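Local coordinates for CurM Sulfotransferase (Moorea producta, PDB 4GBM), which probably transfers a sulfo group from the donor PAPS to an intermediate of curacin biosynthesis and here holds the nucleotide product adenosine-3'-5'-diphosphate, at residues A[39-43]-A[169-173]; A[45-49]-A[135-139]; A[161-167]-A[306-311]; A[174-178]-A[267-271]. The protein carries 2 engineered substitutions. All blocks are in the same frame, centred on the assembly; numbering follows the deposited sequence. Where two conformers were deposited one is given.

Interaction 1 (A[39-43]-A[169-173]). With A3P (adenosine-3'-5'-diphosphate), chain G.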
# COMPACT_ATOMS: atom_id res chain seq x y z
N SER A 39 0.17 3.83 -4.33
CA SER A 39 1.54 4.23 -4.59
C SER A 39 2.24 3.29 -5.54
O SER A 39 1.77 2.18 -5.79
CB SER A 39 2.36 4.25 -3.29
OG SER A 39 2.56 2.93 -2.81
N SER A 40 3.36 3.76 -6.07
CA SER A 40 4.32 2.90 -6.75
C SER A 40 4.99 2.01 -5.70
O SER A 40 5.05 2.38 -4.52
CB SER A 40 5.38 3.77 -7.45
OG SER A 40 6.54 3.04 -7.81
N PRO A 41 5.50 0.83 -6.10
CA PRO A 41 6.37 0.07 -5.20
C PRO A 41 7.51 0.92 -4.63
O PRO A 41 7.93 1.90 -5.26
CB PRO A 41 6.96 -0.99 -6.14
CG PRO A 41 5.84 -1.27 -7.07
CD PRO A 41 5.26 0.10 -7.36
N ARG A 42 8.00 0.55 -3.45
CA ARG A 42 9.20 1.13 -2.81
C ARG A 42 9.06 2.60 -2.39
O ARG A 42 10.05 3.33 -2.31
CB ARG A 42 10.47 0.95 -3.70
CG ARG A 42 10.59 -0.40 -4.42
CD ARG A 42 10.42 -1.56 -3.46
NE ARG A 42 11.41 -1.58 -2.38
CZ ARG A 42 11.42 -2.49 -1.41
NH1 ARG A 42 12.37 -2.47 -0.48
NH2 ARG A 42 10.49 -3.44 -1.39
N SER A 43 7.82 3.02 -2.11
CA SER A 43 7.55 4.43 -1.81
C SER A 43 7.32 4.71 -0.33
O SER A 43 6.88 5.81 0.03
CB SER A 43 6.34 4.92 -2.63
OG SER A 43 6.62 4.84 -4.02
N VAL A 169 13.00 5.32 -5.96
CA VAL A 169 12.20 4.13 -6.24
C VAL A 169 12.95 3.19 -7.18
O VAL A 169 12.99 1.99 -6.95
CB VAL A 169 10.83 4.51 -6.83
CG1 VAL A 169 10.11 3.27 -7.37
CG2 VAL A 169 9.98 5.18 -5.75
N ILE A 170 13.58 3.75 -8.21
CA ILE A 170 14.30 2.93 -9.20
C ILE A 170 15.48 2.19 -8.56
O ILE A 170 15.63 0.98 -8.75
CB ILE A 170 14.72 3.75 -10.43
CG1 ILE A 170 13.48 4.14 -11.24
CG2 ILE A 170 15.68 2.95 -11.32
CD1 ILE A 170 13.71 5.29 -12.21
N GLU A 171 16.29 2.91 -7.78
CA GLU A 171 17.44 2.30 -7.12
C GLU A 171 16.99 1.16 -6.21
O GLU A 171 17.61 0.09 -6.20
CB GLU A 171 18.21 3.36 -6.31
CG GLU A 171 19.51 2.87 -5.68
CD GLU A 171 19.33 2.17 -4.33
OE1 GLU A 171 18.32 2.41 -3.65
OE2 GLU A 171 20.22 1.37 -3.95
N SER A 172 15.90 1.38 -5.48
CA SER A 172 15.40 0.37 -4.55
C SER A 172 14.86 -0.85 -5.30
O SER A 172 15.19 -1.99 -4.97
CB SER A 172 14.30 0.98 -3.67
OG SER A 172 13.73 -0.00 -2.83
N PHE A 173 14.03 -0.62 -6.31
CA PHE A 173 13.43 -1.70 -7.10
C PHE A 173 14.50 -2.62 -7.70
O PHE A 173 14.40 -3.85 -7.63
CB PHE A 173 12.54 -1.07 -8.18
CG PHE A 173 11.68 -2.06 -8.93
CD1 PHE A 173 12.22 -2.80 -9.98
CD2 PHE A 173 10.34 -2.21 -8.61
CE1 PHE A 173 11.43 -3.69 -10.70
CE2 PHE A 173 9.53 -3.11 -9.33
CZ PHE A 173 10.09 -3.84 -10.38
P1 A3P G . 14.47 0.21 0.68
O1P A3P G . 14.68 -0.70 -0.51
O2P A3P G . 14.57 -0.49 2.01
O3P A3P G . 15.24 1.49 0.58
P2 A3P G . 7.27 -0.01 0.31
O4P A3P G . 6.31 0.87 -0.43
O5P A3P G . 7.78 -1.20 -0.45
O6P A3P G . 6.79 -0.35 1.70
O5' A3P G . 8.59 0.90 0.51
C5' A3P G . 9.79 0.29 0.99
C4' A3P G . 10.74 1.42 1.30
O4' A3P G . 10.27 2.11 2.47
C3' A3P G . 12.12 0.93 1.69
O3' A3P G . 12.90 0.64 0.52
C2' A3P G . 12.63 2.11 2.51
O2' A3P G . 13.28 3.07 1.68
C1' A3P G . 11.38 2.74 3.11
N9 A3P G . 11.31 2.47 4.57
C8 A3P G . 11.03 1.30 5.18
N7 A3P G . 11.09 1.42 6.53
C5 A3P G . 11.40 2.71 6.79
C6 A3P G . 11.62 3.54 7.99
N6 A3P G . 11.50 3.00 9.23
N1 A3P G . 11.94 4.85 7.80
C2 A3P G . 12.05 5.41 6.57
N3 A3P G . 11.86 4.70 5.44
C4 A3P G . 11.54 3.39 5.50
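Arg42 of the loop 39-43 meets Ser172 on the helical turn 169-173 through its guanidinium edge. Arg42 NE donates to Ser172 OG at 2.8 Å, 158° at the hydrogen and close to the guanidinium plane. Ser172 OG passes the interaction on, donating to O1P of the A3P 3'-phosphate at 2.6 Å, while Arg42 NH1 reaches the same O1P at 2.9 Å. A serine suits this place because one small hydroxyl can accept from the arginine and donate to the phosphate. The arginine chain is bent at chi2 (-51°) and chi3 (-60°), which brings the guanidinium face under C5' of A3P, 3.9 Å above its plane. Two further bonds from NH1, to O3' (weak) and to the carbonyl of Asp269, help fix its rotation.

Val169, one turn earlier, lays its two methyls against loop oxygens: the beta-branch puts CG1 3.3 Å from Pro41 O and turns CG2 toward Ser43 OG at 3.8 Å. The apolar pair is Pro41 CB with Phe173 CD2, 4.4 Å apart, the CB at the ring edge. The loop joins strand 35-39 to helix 45-53; helix 166-175 flanks it, and helix 189-208 packs on both segments, Trp197 on Val169 and Val196 on Pro41.

Interaction 2 (A[45-49]-A[135-139]). With A3P (adenosine-3'-5'-diphosphate), chain G.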
# COMPACT_ATOMS: atom_id res chain seq x y z
N SER A 45 5.27 2.76 1.51
CA SER A 45 3.85 2.44 1.76
C SER A 45 3.65 1.61 3.03
O SER A 45 2.70 1.83 3.78
CB SER A 45 3.18 1.77 0.54
OG SER A 45 3.70 0.46 0.33
N THR A 46 4.57 0.67 3.28
CA THR A 46 4.49 -0.17 4.48
C THR A 46 4.70 0.68 5.73
O THR A 46 3.94 0.58 6.70
CB THR A 46 5.47 -1.36 4.42
OG1 THR A 46 5.21 -2.12 3.24
CG2 THR A 46 5.30 -2.26 5.66
N LEU A 47 5.73 1.52 5.71
CA LEU A 47 5.93 2.46 6.82
C LEU A 47 4.65 3.25 7.12
O LEU A 47 4.21 3.30 8.27
CB LEU A 47 7.08 3.42 6.51
CG LEU A 47 7.28 4.56 7.51
CD1 LEU A 47 7.74 4.03 8.88
CD2 LEU A 47 8.29 5.54 6.94
N LEU A 48 4.05 3.83 6.09
CA LEU A 48 2.82 4.59 6.29
C LEU A 48 1.68 3.74 6.86
O LEU A 48 1.00 4.15 7.82
CB LEU A 48 2.40 5.30 5.00
CG LEU A 48 1.12 6.14 5.13
CD1 LEU A 48 1.26 7.25 6.18
CD2 LEU A 48 0.75 6.73 3.77
N ARG A 49 1.47 2.55 6.30
CA ARG A 49 0.37 1.72 6.80
C ARG A 49 0.60 1.30 8.25
O ARG A 49 -0.34 1.21 9.03
CB ARG A 49 0.06 0.53 5.86
CG ARG A 49 0.87 -0.74 6.08
CD ARG A 49 0.19 -1.71 7.06
NE ARG A 49 1.05 -2.86 7.29
CZ ARG A 49 1.11 -3.55 8.43
NH1 ARG A 49 1.97 -4.56 8.52
NH2 ARG A 49 0.34 -3.23 9.47
N ASP A 135 -6.66 0.22 3.41
CA ASP A 135 -6.32 -0.82 2.45
C ASP A 135 -5.17 -0.33 1.57
O ASP A 135 -5.35 0.53 0.71
CB ASP A 135 -7.56 -1.18 1.62
CG ASP A 135 -7.35 -2.40 0.74
OD1 ASP A 135 -8.36 -3.02 0.35
OD2 ASP A 135 -6.19 -2.73 0.45
N LYS A 136 -3.98 -0.89 1.80
CA LYS A 136 -2.75 -0.50 1.09
C LYS A 136 -2.18 -1.65 0.25
O LYS A 136 -2.00 -2.76 0.76
CB LYS A 136 -1.67 -0.06 2.10
CG LYS A 136 -0.36 0.48 1.46
CD LYS A 136 0.67 -0.62 1.08
CE LYS A 136 1.46 -1.12 2.30
NZ LYS A 136 2.61 -1.96 1.83
N SER A 137 -1.89 -1.36 -1.01
CA SER A 137 -1.06 -2.25 -1.84
C SER A 137 -0.50 -1.48 -3.03
O SER A 137 -1.25 -0.84 -3.75
CB SER A 137 -1.85 -3.46 -2.37
OG SER A 137 -1.04 -4.24 -3.23
N PRO A 138 0.83 -1.57 -3.26
CA PRO A 138 1.37 -0.89 -4.44
C PRO A 138 0.90 -1.51 -5.75
O PRO A 138 0.95 -0.85 -6.80
CB PRO A 138 2.89 -1.07 -4.28
CG PRO A 138 3.10 -1.27 -2.84
CD PRO A 138 1.89 -2.05 -2.36
N THR A 139 0.41 -2.74 -5.70
CA THR A 139 -0.00 -3.42 -6.93
C THR A 139 -1.30 -2.85 -7.53
O THR A 139 -1.54 -3.03 -8.74
CB THR A 139 -0.12 -4.95 -6.73
OG1 THR A 139 -1.18 -5.23 -5.83
CG2 THR A 139 1.17 -5.52 -6.19
P1 A3P G . 14.47 0.21 0.68
O1P A3P G . 14.68 -0.70 -0.51
O2P A3P G . 14.57 -0.49 2.01
O3P A3P G . 15.24 1.49 0.58
P2 A3P G . 7.27 -0.01 0.31
O4P A3P G . 6.31 0.87 -0.43
O5P A3P G . 7.78 -1.20 -0.45
O6P A3P G . 6.79 -0.35 1.70
O5' A3P G . 8.59 0.90 0.51
C5' A3P G . 9.79 0.29 0.99
C4' A3P G . 10.74 1.42 1.30
O4' A3P G . 10.27 2.11 2.47
C3' A3P G . 12.12 0.93 1.69
O3' A3P G . 12.90 0.64 0.52
C2' A3P G . 12.63 2.11 2.51
O2' A3P G . 13.28 3.07 1.68
C1' A3P G . 11.38 2.74 3.11
N9 A3P G . 11.31 2.47 4.57
C8 A3P G . 11.03 1.30 5.18
N7 A3P G . 11.09 1.42 6.53
C5 A3P G . 11.40 2.71 6.79
C6 A3P G . 11.62 3.54 7.99
N6 A3P G . 11.50 3.00 9.23
N1 A3P G . 11.94 4.85 7.80
C2 A3P G . 12.05 5.41 6.57
N3 A3P G . 11.86 4.70 5.44
C4 A3P G . 11.54 3.39 5.50
O HOH W 1 1.96 -3.75 4.60
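Lys136 runs from strand 132-136 toward the first turn of helix 45-53, where its NZ donates to two hydroxyls: Ser45 OG at 3.0 Å and Thr46 OG1, also at 3.0 Å. The chain gets there by bending at chi2 (-85°) and chi3 (-79°), so that its methylenes run alongside Ser45 before the amine turns up between the hydroxyls; CD comes within 3.5 Å of Ser45 CB. Arg49, one turn along the helix, lies across this chain at about a right angle and touches Lys136 CE with its CG at 3.8 Å. The guanidinium then leads off to the carbonyls of Arg255 and Met256, while a water accepts from Arg49 NE and, weakly, from Lys136 NZ. Glu63 forms a salt bridge with the same amine, which is thus gripped by several oxygens.

Both hydroxyls also serve the nucleotide. Ser45 OG, placed between its backbone N and carbonyl carbon (chi1 69°), donates to A3P O4P at 2.7 Å, and Thr46 OG1 donates to O6P at 2.8 Å. The backbone N of each residue binds the same phosphate oxygen as its side chain. Lys136 is placed to orient, from the second shell, the hydroxyls that hold the 5'-phosphate. A phosphate cradled by amides and hydroxyls at a helix N-terminus, beside a parallel sheet, is characteristic of the P-loop-like 5'-phosphate-binding loop of sulfotransferases.

Interaction 3 (A[161-167]-A[306-311]). With A3P (adenosine-3'-5'-diphosphate), chain G.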
# COMPACT_ATOMS: atom_id res chain seq x y z
N TYR A 161 -2.57 9.35 -1.76
CA TYR A 161 -1.65 9.14 -2.87
C TYR A 161 -0.24 9.41 -2.36
O TYR A 161 0.13 10.56 -2.12
CB TYR A 161 -2.02 10.07 -4.03
CG TYR A 161 -1.11 10.04 -5.25
CD1 TYR A 161 -0.31 8.92 -5.55
CD2 TYR A 161 -1.08 11.12 -6.12
CE1 TYR A 161 0.51 8.92 -6.68
CE2 TYR A 161 -0.27 11.13 -7.25
CZ TYR A 161 0.52 10.02 -7.53
OH TYR A 161 1.32 10.05 -8.63
N LEU A 162 0.50 8.33 -2.16
CA LEU A 162 1.87 8.39 -1.65
C LEU A 162 2.85 8.35 -2.82
O LEU A 162 2.80 7.43 -3.64
CB LEU A 162 2.12 7.23 -0.68
CG LEU A 162 3.53 7.05 -0.11
CD1 LEU A 162 3.97 8.25 0.74
CD2 LEU A 162 3.59 5.76 0.68
N VAL A 163 3.71 9.36 -2.89
CA VAL A 163 4.70 9.48 -3.97
C VAL A 163 6.12 9.54 -3.41
O VAL A 163 6.34 10.04 -2.31
CB VAL A 163 4.44 10.72 -4.89
CG1 VAL A 163 3.11 10.60 -5.60
CG2 VAL A 163 4.51 12.03 -4.12
N ARG A 164 7.07 9.01 -4.18
CA ARG A 164 8.49 9.10 -3.84
C ARG A 164 9.28 9.44 -5.10
O ARG A 164 8.86 9.10 -6.20
CB ARG A 164 8.98 7.80 -3.20
CG ARG A 164 10.41 7.89 -2.66
CD ARG A 164 10.81 6.63 -1.96
NE ARG A 164 12.12 6.79 -1.33
CZ ARG A 164 12.78 5.81 -0.74
NH1 ARG A 164 12.28 4.58 -0.74
NH2 ARG A 164 13.96 6.05 -0.17
N HIS A 165 10.42 10.11 -4.93
CA HIS A 165 11.25 10.50 -6.05
C HIS A 165 11.58 9.29 -6.92
O HIS A 165 11.92 8.22 -6.39
CB HIS A 165 12.55 11.12 -5.54
CG HIS A 165 13.32 11.87 -6.58
ND1 HIS A 165 14.04 11.25 -7.58
CD2 HIS A 165 13.49 13.20 -6.76
CE1 HIS A 165 14.60 12.17 -8.34
NE2 HIS A 165 14.29 13.36 -7.87
N PRO A 166 11.49 9.44 -8.25
CA PRO A 166 11.74 8.28 -9.12
C PRO A 166 13.15 7.67 -8.96
O PRO A 166 13.29 6.45 -9.09
CB PRO A 166 11.54 8.85 -10.53
CG PRO A 166 11.73 10.34 -10.38
CD PRO A 166 11.15 10.65 -9.03
N TYR A 167 14.17 8.48 -8.70
CA TYR A 167 15.53 7.94 -8.55
C TYR A 167 15.58 6.96 -7.37
O TYR A 167 16.18 5.89 -7.46
CB TYR A 167 16.56 9.04 -8.30
CG TYR A 167 16.93 9.93 -9.46
CD1 TYR A 167 16.24 9.89 -10.68
CD2 TYR A 167 17.96 10.86 -9.31
CE1 TYR A 167 16.59 10.75 -11.73
CE2 TYR A 167 18.31 11.72 -10.35
CZ TYR A 167 17.63 11.65 -11.55
OH TYR A 167 17.99 12.50 -12.57
N LEU A 306 4.72 16.03 -10.64
CA LEU A 306 4.81 15.75 -9.21
C LEU A 306 5.80 16.65 -8.47
O LEU A 306 6.06 16.45 -7.29
CB LEU A 306 5.18 14.28 -8.98
CG LEU A 306 4.15 13.25 -9.44
CD1 LEU A 306 4.70 11.83 -9.28
CD2 LEU A 306 2.83 13.39 -8.66
N SER A 307 6.36 17.64 -9.18
CA SER A 307 7.30 18.61 -8.59
C SER A 307 8.60 18.02 -8.06
O SER A 307 9.18 18.54 -7.10
CB SER A 307 6.61 19.44 -7.49
OG SER A 307 5.53 20.19 -8.01
N TYR A 308 9.07 16.93 -8.67
CA TYR A 308 10.39 16.39 -8.34
C TYR A 308 11.47 16.94 -9.26
O TYR A 308 11.29 17.01 -10.48
CB TYR A 308 10.39 14.86 -8.42
CG TYR A 308 9.76 14.17 -7.22
CD1 TYR A 308 10.31 14.33 -5.95
CD2 TYR A 308 8.63 13.38 -7.37
CE1 TYR A 308 9.74 13.70 -4.85
CE2 TYR A 308 8.06 12.74 -6.27
CZ TYR A 308 8.62 12.91 -5.02
OH TYR A 308 8.05 12.27 -3.94
N GLU A 309 12.60 17.33 -8.66
CA GLU A 309 13.77 17.82 -9.39
C GLU A 309 14.64 16.66 -9.83
O GLU A 309 14.82 15.69 -9.08
CB GLU A 309 14.61 18.74 -8.50
CG GLU A 309 13.88 19.93 -7.91
CD GLU A 309 14.67 20.62 -6.81
OE1 GLU A 309 15.92 20.53 -6.82
OE2 GLU A 309 14.03 21.26 -5.94
N LEU A 310 15.21 16.76 -11.03
CA LEU A 310 16.04 15.69 -11.56
C LEU A 310 17.49 16.16 -11.75
O LEU A 310 17.82 16.74 -12.78
CB LEU A 310 15.46 15.17 -12.89
CG LEU A 310 14.03 14.61 -12.84
CD1 LEU A 310 13.60 14.19 -14.24
CD2 LEU A 310 13.91 13.44 -11.87
N PRO A 311 18.35 15.91 -10.74
CA PRO A 311 19.75 16.34 -10.87
C PRO A 311 20.56 15.52 -11.88
O PRO A 311 20.05 14.53 -12.43
CB PRO A 311 20.31 16.16 -9.45
CG PRO A 311 19.38 15.25 -8.74
CD PRO A 311 18.04 15.35 -9.41
P1 A3P G . 14.47 0.21 0.68
O1P A3P G . 14.68 -0.70 -0.51
O2P A3P G . 14.57 -0.49 2.01
O3P A3P G . 15.24 1.49 0.58
P2 A3P G . 7.27 -0.01 0.31
O4P A3P G . 6.31 0.87 -0.43
O5P A3P G . 7.78 -1.20 -0.45
O6P A3P G . 6.79 -0.35 1.70
O5' A3P G . 8.59 0.90 0.51
C5' A3P G . 9.79 0.29 0.99
C4' A3P G . 10.74 1.42 1.30
O4' A3P G . 10.27 2.11 2.47
C3' A3P G . 12.12 0.93 1.69
O3' A3P G . 12.90 0.64 0.52
C2' A3P G . 12.63 2.11 2.51
O2' A3P G . 13.28 3.07 1.68
C1' A3P G . 11.38 2.74 3.11
N9 A3P G . 11.31 2.47 4.57
C8 A3P G . 11.03 1.30 5.18
N7 A3P G . 11.09 1.42 6.53
C5 A3P G . 11.40 2.71 6.79
C6 A3P G . 11.62 3.54 7.99
N6 A3P G . 11.50 3.00 9.23
N1 A3P G . 11.94 4.85 7.80
C2 A3P G . 12.05 5.41 6.57
N3 A3P G . 11.86 4.70 5.44
C4 A3P G . 11.54 3.39 5.50
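Tyr308 lies flat beneath the backbone of His165, where the contact is tightest. His165 CA sits over the ring centre, 3.7 Å from the centroid of Tyr308 and 10° off the normal, a CH-pi contact suited to a flat aromatic ring whose face can take the CA-H; the His165 N lies over the same face. The His165 and Tyr308 side chains run antiparallel, their planes at an oblique 67°, with His165 CD2 3.5 Å from Tyr308 CD1. At the far end of the ring, Tyr308 OH is hydrogen-bonded to Glu222, whose carboxylate also accepts from His165 N. Leu306 extends this buried side, its CD2 meeting Val163 CG1 at 4.2 Å and Tyr161 OH at 3.7 Å; that hydroxyl pairs with Asn201.

His165 is the N-cap of helix 166-175: its ring accepts at ND1 from Tyr167 N, 3.0 Å away. This leaves NE2 to donate to Glu309 O at 2.7 Å, 169° at the hydrogen, and imidazole suits a site needing an acceptor and a donor in one plane. From the same bend Arg164 extends the other way to O2' of A3P.

Toward solvent the packing thins. Leu310 CD2 reaches Tyr167 CE1 at 3.8 Å, and Pro311, exposed and last in the ordered chain, brings CD to 3.8 Å from Tyr167 CE2 on the same side of the ring, while its O accepts from Tyr167 OH in the carbonyl plane.

Interaction 4 (A[174-178]-A[267-271]). With ZN (zinc ion), chain C; A3P (adenosine-3'-5'-diphosphate), chain G.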
# COMPACT_ATOMS: atom_id res chain seq x y z
N VAL A 174 15.54 -2.02 -8.27
CA VAL A 174 16.65 -2.76 -8.88
C VAL A 174 17.45 -3.51 -7.82
O VAL A 174 17.77 -4.69 -8.00
CB VAL A 174 17.54 -1.81 -9.73
CG1 VAL A 174 18.82 -2.51 -10.20
CG2 VAL A 174 16.76 -1.31 -10.96
N ARG A 175 17.76 -2.84 -6.71
CA ARG A 175 18.50 -3.45 -5.60
C ARG A 175 17.78 -4.68 -5.05
O ARG A 175 18.43 -5.69 -4.70
CB ARG A 175 18.73 -2.42 -4.48
CG ARG A 175 19.34 -2.99 -3.19
CD ARG A 175 19.93 -1.91 -2.25
NE ARG A 175 19.13 -0.69 -2.21
CZ ARG A 175 17.96 -0.56 -1.58
NH1 ARG A 175 17.31 0.60 -1.63
NH2 ARG A 175 17.44 -1.59 -0.91
N MET A 176 16.45 -4.60 -4.98
CA MET A 176 15.62 -5.68 -4.44
C MET A 176 15.32 -6.77 -5.47
O MET A 176 14.66 -7.77 -5.15
CB MET A 176 14.33 -5.11 -3.84
CG MET A 176 14.56 -4.19 -2.64
SD MET A 176 15.47 -4.98 -1.30
CE MET A 176 14.28 -6.20 -0.76
N ARG A 177 15.79 -6.56 -6.70
CA ARG A 177 15.68 -7.54 -7.79
C ARG A 177 14.23 -7.89 -8.12
O ARG A 177 13.89 -9.06 -8.33
CB ARG A 177 16.50 -8.79 -7.48
CG ARG A 177 18.00 -8.52 -7.44
CD ARG A 177 18.80 -9.70 -6.93
NE ARG A 177 20.22 -9.53 -7.23
CZ ARG A 177 21.04 -8.69 -6.61
NH1 ARG A 177 20.60 -7.90 -5.63
NH2 ARG A 177 22.31 -8.62 -6.97
N MET A 178 13.39 -6.87 -8.18
CA MET A 178 11.96 -7.07 -8.39
C MET A 178 11.52 -7.17 -9.85
O MET A 178 10.35 -7.42 -10.12
CB MET A 178 11.18 -5.96 -7.69
CG MET A 178 11.25 -6.05 -6.18
SD MET A 178 10.57 -4.60 -5.39
CE MET A 178 8.83 -4.76 -5.79
N ILE A 267 5.07 -9.33 -1.95
CA ILE A 267 5.81 -9.27 -3.22
C ILE A 267 7.31 -9.05 -3.07
O ILE A 267 8.09 -9.56 -3.87
CB ILE A 267 5.22 -8.24 -4.20
CG1 ILE A 267 5.26 -6.82 -3.62
CG2 ILE A 267 3.79 -8.63 -4.57
CD1 ILE A 267 5.19 -5.71 -4.67
N SER A 268 7.72 -8.27 -2.07
CA SER A 268 9.13 -8.08 -1.76
C SER A 268 9.25 -7.82 -0.27
O SER A 268 8.30 -8.03 0.48
CB SER A 268 9.73 -6.93 -2.56
OG SER A 268 11.14 -6.91 -2.43
N ASP A 269 10.43 -7.37 0.15
CA ASP A 269 10.68 -7.00 1.54
C ASP A 269 10.70 -5.48 1.63
O ASP A 269 11.54 -4.84 0.99
CB ASP A 269 12.02 -7.59 2.02
CG ASP A 269 12.20 -7.51 3.53
OD1 ASP A 269 11.44 -6.78 4.20
OD2 ASP A 269 13.12 -8.20 4.06
N PRO A 270 9.77 -4.88 2.41
CA PRO A 270 9.79 -3.42 2.55
C PRO A 270 10.94 -2.92 3.42
O PRO A 270 11.17 -1.71 3.51
CB PRO A 270 8.44 -3.11 3.20
CG PRO A 270 8.06 -4.35 3.93
CD PRO A 270 8.62 -5.50 3.11
N ASN A 271 11.63 -3.86 4.07
CA ASN A 271 12.82 -3.56 4.89
C ASN A 271 12.50 -2.72 6.12
O ASN A 271 13.39 -2.10 6.72
CB ASN A 271 13.94 -2.93 4.06
CG ASN A 271 14.44 -3.86 2.97
OD1 ASN A 271 14.55 -5.08 3.17
ND2 ASN A 271 14.75 -3.29 1.80
ZN ZN C . 11.44 -7.05 6.19
P1 A3P G . 14.47 0.21 0.68
O1P A3P G . 14.68 -0.70 -0.51
O2P A3P G . 14.57 -0.49 2.01
O3P A3P G . 15.24 1.49 0.58
P2 A3P G . 7.27 -0.01 0.31
O4P A3P G . 6.31 0.87 -0.43
O5P A3P G . 7.78 -1.20 -0.45
O6P A3P G . 6.79 -0.35 1.70
O5' A3P G . 8.59 0.90 0.51
C5' A3P G . 9.79 0.29 0.99
C4' A3P G . 10.74 1.42 1.30
O4' A3P G . 10.27 2.11 2.47
C3' A3P G . 12.12 0.93 1.69
O3' A3P G . 12.90 0.64 0.52
C2' A3P G . 12.63 2.11 2.51
O2' A3P G . 13.28 3.07 1.68
C1' A3P G . 11.38 2.74 3.11
N9 A3P G . 11.31 2.47 4.57
C8 A3P G . 11.03 1.30 5.18
N7 A3P G . 11.09 1.42 6.53
C5 A3P G . 11.40 2.71 6.79
C6 A3P G . 11.62 3.54 7.99
N6 A3P G . 11.50 3.00 9.23
N1 A3P G . 11.94 4.85 7.80
C2 A3P G . 12.05 5.41 6.57
N3 A3P G . 11.86 4.70 5.44
C4 A3P G . 11.54 3.39 5.50
O HOH W 2 12.63 -8.79 -3.77
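Apolar and sulfur contacts carry most of the meeting between Met176, Met178 and the loop 267-271. Met176 is bent at chi2 (-57°) and chi3 (-67°), which turns its methyl CE onto Asp269 O (3.5 Å) and Ser268 OG. Met178 lays SD beside Ser268 CB at 3.8 Å and ends with CE against Ile267 CD1, crossing that side chain at about a right angle. Flexible thioethers suit a surface made of loops.

Among the hydrogen bonds, Asn271 ND2 donates to Met176 SD at 3.6 Å, a weak bond though nearly straight, and to A3P O2P at 2.8 Å. Arg175 presents its guanidinium edge to the same 3'-phosphate, with NH2 on O1P at 2.9 Å and NH1 shared between O1P and O3P. Glu171 pairs with that NH1 as well. A water joins Met176 O to Ser268 OG.

The zinc ion is bound by Asp269 OD1 at 2.0 Å, with His261 another of its ligands; the same oxygen accepts from Asn271 N, closing an Asx turn. Helix 166-175 meanwhile ends in a Schellman motif at Arg177. A helix end and a loop thus close round the 3'-phosphate, whose recognition is a hallmark of the PAPS-dependent sulfotransferase nucleotide pocket.

All four contacts touch A3P, bringing distant parts of the chain to one nucleotide. Interaction 2 holds the 5'-phosphate, while interactions 1 and 4 meet at the 3'-phosphate, their centres about 9 Å apart; Arg42 NH1 probably donates to Asp269 O at 2.9 Å. Interactions 1, 3 and 4 all draw on helix 166-175, from its capped start to its last turn. The phosphate loop links interactions 1 and 2 and spans both phosphates, Ser43 N weakly bonding 5'-phosphate O4P; Pro138 CB packs 3.7 Å from Pro41 N. Interaction 3 lies outermost, its centre about 19 Å from that of interaction 4, yet Arg164 NH1 comes within 3.0 Å of Arg42 O, a probable hydrogen bond.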